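Putative rRNA methylase (Clostridium thermocellum ATCC 27405, PDB 3EEY) binds S-adenosylmethionine and is probably a methyltransferase, perhaps one that acts on ribosomal RNA. Local coordinates at residues V94-F99 with G132-V137; V137-G142 with I181-E186. All blocks are in the same frame, centred on the assembly; numbering follows the deposited sequence.

Contact 1: V94-F99 with G132-V137; sequences VKAVMF and GGIITV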
loop_
_atom_site.group_PDB
_atom_site.type_symbol
_atom_site.label_atom_id
_atom_site.label_comp_id
_atom_site.label_asym_id
_atom_site.label_seq_id
_atom_site.Cartn_x
_atom_site.Cartn_y
_atom_site.Cartn_z
ATOM N N VAL A 94 -12.762 -9.491 17.415
ATOM C CA VAL A 94 -11.348 -9.710 17.110
ATOM C C VAL A 94 -10.670 -8.445 16.584
ATOM O O VAL A 94 -11.313 -7.589 15.969
ATOM C CB VAL A 94 -11.109 -10.919 16.147
ATOM C CG1 VAL A 94 -11.747 -12.181 16.702
ATOM C CG2 VAL A 94 -11.621 -10.636 14.734
ATOM N N LYS A 95 -9.374 -8.325 16.852
ATOM C CA LYS A 95 -8.603 -7.169 16.402
ATOM C C LYS A 95 -8.098 -7.345 14.974
ATOM O O LYS A 95 -8.075 -6.387 14.205
ATOM C CB LYS A 95 -7.437 -6.891 17.352
ATOM C CG LYS A 95 -6.797 -5.511 17.201
ATOM C CD LYS A 95 -7.741 -4.393 17.635
ATOM C CE LYS A 95 -6.984 -3.140 18.051
ATOM N NZ LYS A 95 -6.234 -3.346 19.325
ATOM N N ALA A 96 -7.696 -8.567 14.626
ATOM C CA ALA A 96 -7.096 -8.827 13.329
ATOM C C ALA A 96 -7.361 -10.230 12.829
ATOM O O ALA A 96 -7.558 -11.142 13.617
ATOM C CB ALA A 96 -5.604 -8.552 13.365
ATOM N N VAL A 97 -7.400 -10.382 11.504
ATOM C CA VAL A 97 -7.515 -11.687 10.857
ATOM C C VAL A 97 -6.519 -11.721 9.699
ATOM O O VAL A 97 -6.436 -10.778 8.928
ATOM C CB VAL A 97 -8.950 -11.979 10.327
ATOM C CG1 VAL A 97 -9.101 -13.446 9.930
ATOM C CG2 VAL A 97 -10.008 -11.644 11.358
ATOM N N MET A 98 -5.758 -12.802 9.588
ATOM C CA MET A 98 -4.816 -12.950 8.492
ATOM C C MET A 98 -5.271 -14.052 7.533
ATOM O O MET A 98 -5.548 -15.177 7.951
ATOM C CB MET A 98 -3.388 -13.214 9.004
ATOM C CG MET A 98 -2.778 -12.106 9.875
ATOM S SD MET A 98 -1.063 -12.430 10.399
ATOM C CE MET A 98 -0.100 -11.822 9.048
ATOM N N PHE A 99 -5.367 -13.709 6.252
ATOM C CA PHE A 99 -5.609 -14.687 5.183
ATOM C C PHE A 99 -4.387 -14.789 4.297
ATOM O O PHE A 99 -3.808 -13.775 3.880
ATOM C CB PHE A 99 -6.796 -14.271 4.312
ATOM C CG PHE A 99 -8.121 -14.473 4.957
ATOM C CD1 PHE A 99 -8.828 -15.653 4.765
ATOM C CD2 PHE A 99 -8.673 -13.486 5.752
ATOM C CE1 PHE A 99 -10.060 -15.835 5.356
ATOM C CE2 PHE A 99 -9.908 -13.657 6.345
ATOM C CZ PHE A 99 -10.599 -14.829 6.159
ATOM N N GLY A 132 -11.870 -0.316 13.962
ATOM C CA GLY A 132 -10.439 -0.052 13.980
ATOM C C GLY A 132 -9.599 -1.316 13.887
ATOM O O GLY A 132 -8.394 -1.265 14.096
ATOM N N GLY A 133 -10.242 -2.445 13.580
ATOM C CA GLY A 133 -9.562 -3.726 13.387
ATOM C C GLY A 133 -9.196 -3.954 11.934
ATOM O O GLY A 133 -9.699 -3.256 11.071
ATOM N N ILE A 134 -8.333 -4.937 11.663
ATOM C CA ILE A 134 -7.790 -5.139 10.310
ATOM C C ILE A 134 -7.850 -6.587 9.837
ATOM O O ILE A 134 -7.684 -7.506 10.618
ATOM C CB ILE A 134 -6.343 -4.546 10.178
ATOM C CG1 ILE A 134 -5.882 -4.503 8.719
ATOM C CG2 ILE A 134 -5.317 -5.331 11.026
ATOM C CD1 ILE A 134 -5.420 -3.158 8.244
ATOM N N ILE A 135 -8.132 -6.781 8.558
ATOM C CA ILE A 135 -7.943 -8.066 7.902
ATOM C C ILE A 135 -6.881 -7.841 6.842
ATOM O O ILE A 135 -6.974 -6.886 6.076
ATOM C CB ILE A 135 -9.238 -8.580 7.222
ATOM C CG1 ILE A 135 -10.327 -8.827 8.265
ATOM C CG2 ILE A 135 -8.976 -9.872 6.412
ATOM C CD1 ILE A 135 -11.739 -8.703 7.735
ATOM N N THR A 136 -5.863 -8.702 6.811
ATOM C CA THR A 136 -4.929 -8.721 5.691
ATOM C C THR A 136 -5.142 -9.986 4.857
ATOM O O THR A 136 -5.368 -11.059 5.400
ATOM C CB THR A 136 -3.459 -8.622 6.148
ATOM O OG1 THR A 136 -3.128 -9.770 6.932
ATOM C CG2 THR A 136 -3.230 -7.356 6.970
ATOM N N VAL A 137 -5.116 -9.833 3.539
ATOM C CA VAL A 137 -5.291 -10.942 2.598
ATOM C C VAL A 137 -4.125 -10.923 1.606
ATOM O O VAL A 137 -4.021 -10.024 0.768
ATOM C CB VAL A 137 -6.644 -10.837 1.827
ATOM C CG1 VAL A 137 -6.939 -12.115 1.057
ATOM C CG2 VAL A 137 -7.790 -10.520 2.768
HETATM O O HOH W 1 -2.391 -12.083 5.730
#
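Residues 96-99 and 133-137 run as neighbouring parallel strands, their axes 4.8 Å apart and only 4° from exact alignment, with Ala96 paired with Ile134 and Phe99 with Val137. Four backbone hydrogen bonds alternate between the strands: Ile134 N to Lys95 O, Val97 N to Ile134 O, Thr136 N to Val97 O and Phe99 N to Thr136 O. The last is the shortest and straightest, 2.8 Å between Phe99 N and Thr136 O with 170° at the hydrogen.

On the face bearing Val97, Ile135, Phe99 and Val137 the contacts between the side chains of the two strands are apolar. Val97 and Ile135 point the same way, Val97 CB lying 4.0 Å from Ile135 CG1. With its CG1 beside the backbone N, Ile135 turns its other branch toward the phenylalanine: CG2 meets the edge of the Phe99 ring, 3.7 Å from CD2. Val137 CG1 closes on Phe99 CB at 3.9 Å. The ring of His83 is a further neighbour of the Phe99 ring.

The other face carries Ala96, Ile134, Met98 and Thr136. Thr136 OG1, placed between its backbone N and carbonyl carbon (chi1 64°), lies alongside Met98, 3.8 Å from CG. Water 1 joins the strands here: it donates to Phe99 O at 2.9 Å and is hydrogen-bonded to Thr136 OG1 at 2.7 Å.

Strand 25-28 flanks residues 94-99 on their other edge, bonding to Lys95, Ala96 and Met98. Helix 115-128 packs on Val97, Phe99 and Ile135, whereas helix 8-19 packs through Ile16 on Ala96, Met98 and Ile134; the sheet is thus sandwiched between helices, in the manner of a Rossmann-like methyltransferase core.

Contact 2: V137-G142 with I181-E186; sequences VVIYYG and ILVCIE
Val137 and Ile139 pair with Val183 and Ile181 as hydrogen-bonded antiparallel positions, and Val138 with Leu182 as the non-hydrogen-bonded pair between them. Each hydrogen-bonded pair is closed by two reciprocal backbone bonds. Ile139 N reaches Ile181 O at 2.7 Å, nearly straight at 175°, and Ile181 N returns to Ile139 O at 3.0 Å; Val137 N to Val183 O and Val183 N to Val137 O repeat the pattern. The short strand axes meet at 158°, evidence of a twist away from exact antiparallel alignment.

The apolar contacts fall on both faces. On the one with Val137, Ile139, Ile181 and Val183, Ile139 reaches diagonally past its own partner, its CD1 lying 3.9 Å from Val183 CG2. On the opposite face Leu182 sends CD1 to within 4.1 Å of Val138 CG2.

Beyond the paired strand, Tyr141 reaches across to Ile181 at the start of 181-186. Its CG sits between the backbone N and the carbonyl carbon (chi1 60°), which sets the phenol at about a right angle to the Ile181 side chain, CE1 3.9 Å from Ile181 CD1. The hydroxyl is held by Pro179 O, and Lys150 makes a cation-pi contact with the ring, so both the phenol's end and its aromatic system have polar partners.

Helix 148-157 packs on Ile139, Val183 and Ile185. Strand 181-187, the last along the chain, is inserted between 133-139 and 165-172 and is the one strand antiparallel to the rest, giving the order 3-2-1-4-5-7-6 characteristic of the Rossmann-like class I methyltransferase fold.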
loop_
_atom_site.group_PDB
_atom_site.type_symbol
_atom_site.label_atom_id
_atom_site.label_comp_id
_atom_site.label_asym_id
_atom_site.label_seq_id
_atom_site.Cartn_x
_atom_site.Cartn_y
_atom_site.Cartn_z
ATOM N N VAL A 137 -5.116 -9.833 3.539
ATOM C CA VAL A 137 -5.291 -10.942 2.598
ATOM C C VAL A 137 -4.125 -10.923 1.606
ATOM O O VAL A 137 -4.021 -10.024 0.768
ATOM C CB VAL A 137 -6.644 -10.837 1.827
ATOM C CG1 VAL A 137 -6.939 -12.115 1.057
ATOM C CG2 VAL A 137 -7.790 -10.520 2.768
ATOM N N VAL A 138 -3.216 -11.890 1.726
ATOM C CA VAL A 138 -2.174 -12.063 0.722
ATOM C C VAL A 138 -2.723 -13.041 -0.324
ATOM O O VAL A 138 -3.031 -14.184 -0.012
ATOM C CB VAL A 138 -0.831 -12.551 1.329
ATOM C CG1 VAL A 138 0.244 -12.644 0.257
ATOM C CG2 VAL A 138 -0.364 -11.604 2.422
ATOM N N ILE A 139 -2.882 -12.571 -1.556
ATOM C CA ILE A 139 -3.472 -13.372 -2.620
ATOM C C ILE A 139 -2.377 -13.883 -3.544
ATOM O O ILE A 139 -1.687 -13.102 -4.195
ATOM C CB ILE A 139 -4.515 -12.567 -3.451
ATOM C CG1 ILE A 139 -5.640 -12.037 -2.555
ATOM C CG2 ILE A 139 -5.088 -13.436 -4.576
ATOM C CD1 ILE A 139 -6.556 -11.012 -3.223
ATOM N N TYR A 140 -2.211 -15.201 -3.580
ATOM C CA TYR A 140 -1.345 -15.851 -4.555
ATOM C C TYR A 140 -2.190 -16.391 -5.679
ATOM O O TYR A 140 -3.308 -16.854 -5.464
ATOM C CB TYR A 140 -0.584 -17.007 -3.942
ATOM C CG TYR A 140 0.370 -16.622 -2.843
ATOM C CD1 TYR A 140 1.733 -16.504 -3.092
ATOM C CD2 TYR A 140 -0.082 -16.404 -1.541
ATOM C CE1 TYR A 140 2.623 -16.166 -2.071
ATOM C CE2 TYR A 140 0.793 -16.064 -0.525
ATOM C CZ TYR A 140 2.139 -15.941 -0.791
ATOM O OH TYR A 140 3.010 -15.602 0.222
ATOM N N TYR A 141 -1.631 -16.357 -6.878
ATOM C CA TYR A 141 -2.361 -16.704 -8.084
ATOM C C TYR A 141 -1.362 -17.141 -9.143
ATOM O O TYR A 141 -0.160 -17.138 -8.892
ATOM C CB TYR A 141 -3.229 -15.525 -8.562
ATOM C CG TYR A 141 -2.483 -14.243 -8.888
ATOM C CD1 TYR A 141 -1.828 -13.516 -7.893
ATOM C CD2 TYR A 141 -2.464 -13.739 -10.186
ATOM C CE1 TYR A 141 -1.153 -12.356 -8.180
ATOM C CE2 TYR A 141 -1.790 -12.558 -10.487
ATOM C CZ TYR A 141 -1.134 -11.871 -9.475
ATOM O OH TYR A 141 -0.458 -10.695 -9.745
ATOM N N GLY A 142 -1.861 -17.527 -10.315
ATOM C CA GLY A 142 -1.021 -18.119 -11.355
ATOM C C GLY A 142 -0.647 -19.524 -10.945
ATOM O O GLY A 142 -1.238 -20.075 -10.014
ATOM N N ILE A 181 -0.527 -10.349 -4.255
ATOM C CA ILE A 181 -1.275 -9.116 -4.029
ATOM C C ILE A 181 -1.680 -8.994 -2.563
ATOM O O ILE A 181 -2.125 -9.966 -1.985
ATOM C CB ILE A 181 -2.515 -9.107 -4.938
ATOM C CG1 ILE A 181 -2.092 -8.861 -6.390
ATOM C CG2 ILE A 181 -3.543 -8.075 -4.498
ATOM C CD1 ILE A 181 -3.184 -9.149 -7.395
ATOM N N LEU A 182 -1.522 -7.806 -1.970
ATOM C CA LEU A 182 -1.997 -7.547 -0.607
ATOM C C LEU A 182 -3.291 -6.729 -0.563
ATOM O O LEU A 182 -3.346 -5.628 -1.087
ATOM C CB LEU A 182 -0.932 -6.822 0.214
ATOM C CG LEU A 182 -1.332 -6.436 1.644
ATOM C CD1 LEU A 182 -1.586 -7.656 2.536
ATOM C CD2 LEU A 182 -0.293 -5.535 2.261
ATOM N N VAL A 183 -4.317 -7.271 0.088
ATOM C CA VAL A 183 -5.526 -6.511 0.374
ATOM C C VAL A 183 -5.609 -6.261 1.883
ATOM O O VAL A 183 -5.433 -7.173 2.679
ATOM C CB VAL A 183 -6.804 -7.198 -0.172
ATOM C CG1 VAL A 183 -8.016 -6.349 0.080
ATOM C CG2 VAL A 183 -6.692 -7.432 -1.674
ATOM N N CYS A 184 -5.822 -5.007 2.263
ATOM C CA CYS A 184 -6.012 -4.630 3.652
ATOM C C CYS A 184 -7.428 -4.129 3.842
ATOM O O CYS A 184 -7.845 -3.194 3.173
ATOM C CB CYS A 184 -5.033 -3.534 4.054
ATOM S SG CYS A 184 -3.348 -4.085 4.178
ATOM N N ILE A 185 -8.171 -4.777 4.735
ATOM C CA ILE A 185 -9.526 -4.363 5.079
ATOM C C ILE A 185 -9.538 -3.842 6.507
ATOM O O ILE A 185 -9.173 -4.564 7.423
ATOM C CB ILE A 185 -10.521 -5.543 4.971
ATOM C CG1 ILE A 185 -10.386 -6.249 3.616
ATOM C CG2 ILE A 185 -11.947 -5.073 5.221
ATOM C CD1 ILE A 185 -10.866 -7.666 3.623
ATOM N N GLU A 186 -9.948 -2.591 6.692
ATOM C CA GLU A 186 -10.033 -1.996 8.026
ATOM C C GLU A 186 -11.449 -1.540 8.306
ATOM O O GLU A 186 -12.018 -0.795 7.517
ATOM C CB GLU A 186 -9.101 -0.788 8.156
ATOM C CG GLU A 186 -9.000 -0.285 9.592
ATOM C CD GLU A 186 -8.351 1.076 9.735
ATOM O OE1 GLU A 186 -7.752 1.577 8.769
ATOM O OE2 GLU A 186 -8.439 1.655 10.836
#

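In the fold
Contacts 1 and 2 lie in series along the chain, their centres 12 Å apart, and both use strand 133-139, with Val137 common to the two. In the seven-stranded mixed sheet this strand stands between 94-101 and 181-187, parallel to 94-101 and antiparallel to 181-187, the one reversed strand of the sheet. The contacts are stitched together by probable backbone hydrogen bonds, Ile135 N to Ile185 O at 2.7 Å and Val138 N to Phe99 O at 2.9 Å. Contact 1 lies closer to the cofactor site: the Met98 and Phe99 side chains are each about 4 Å from those of the S-adenosylmethionine-binding Asp36 and His83, respectively. Contact 2 carries the sheet outward toward 165-172.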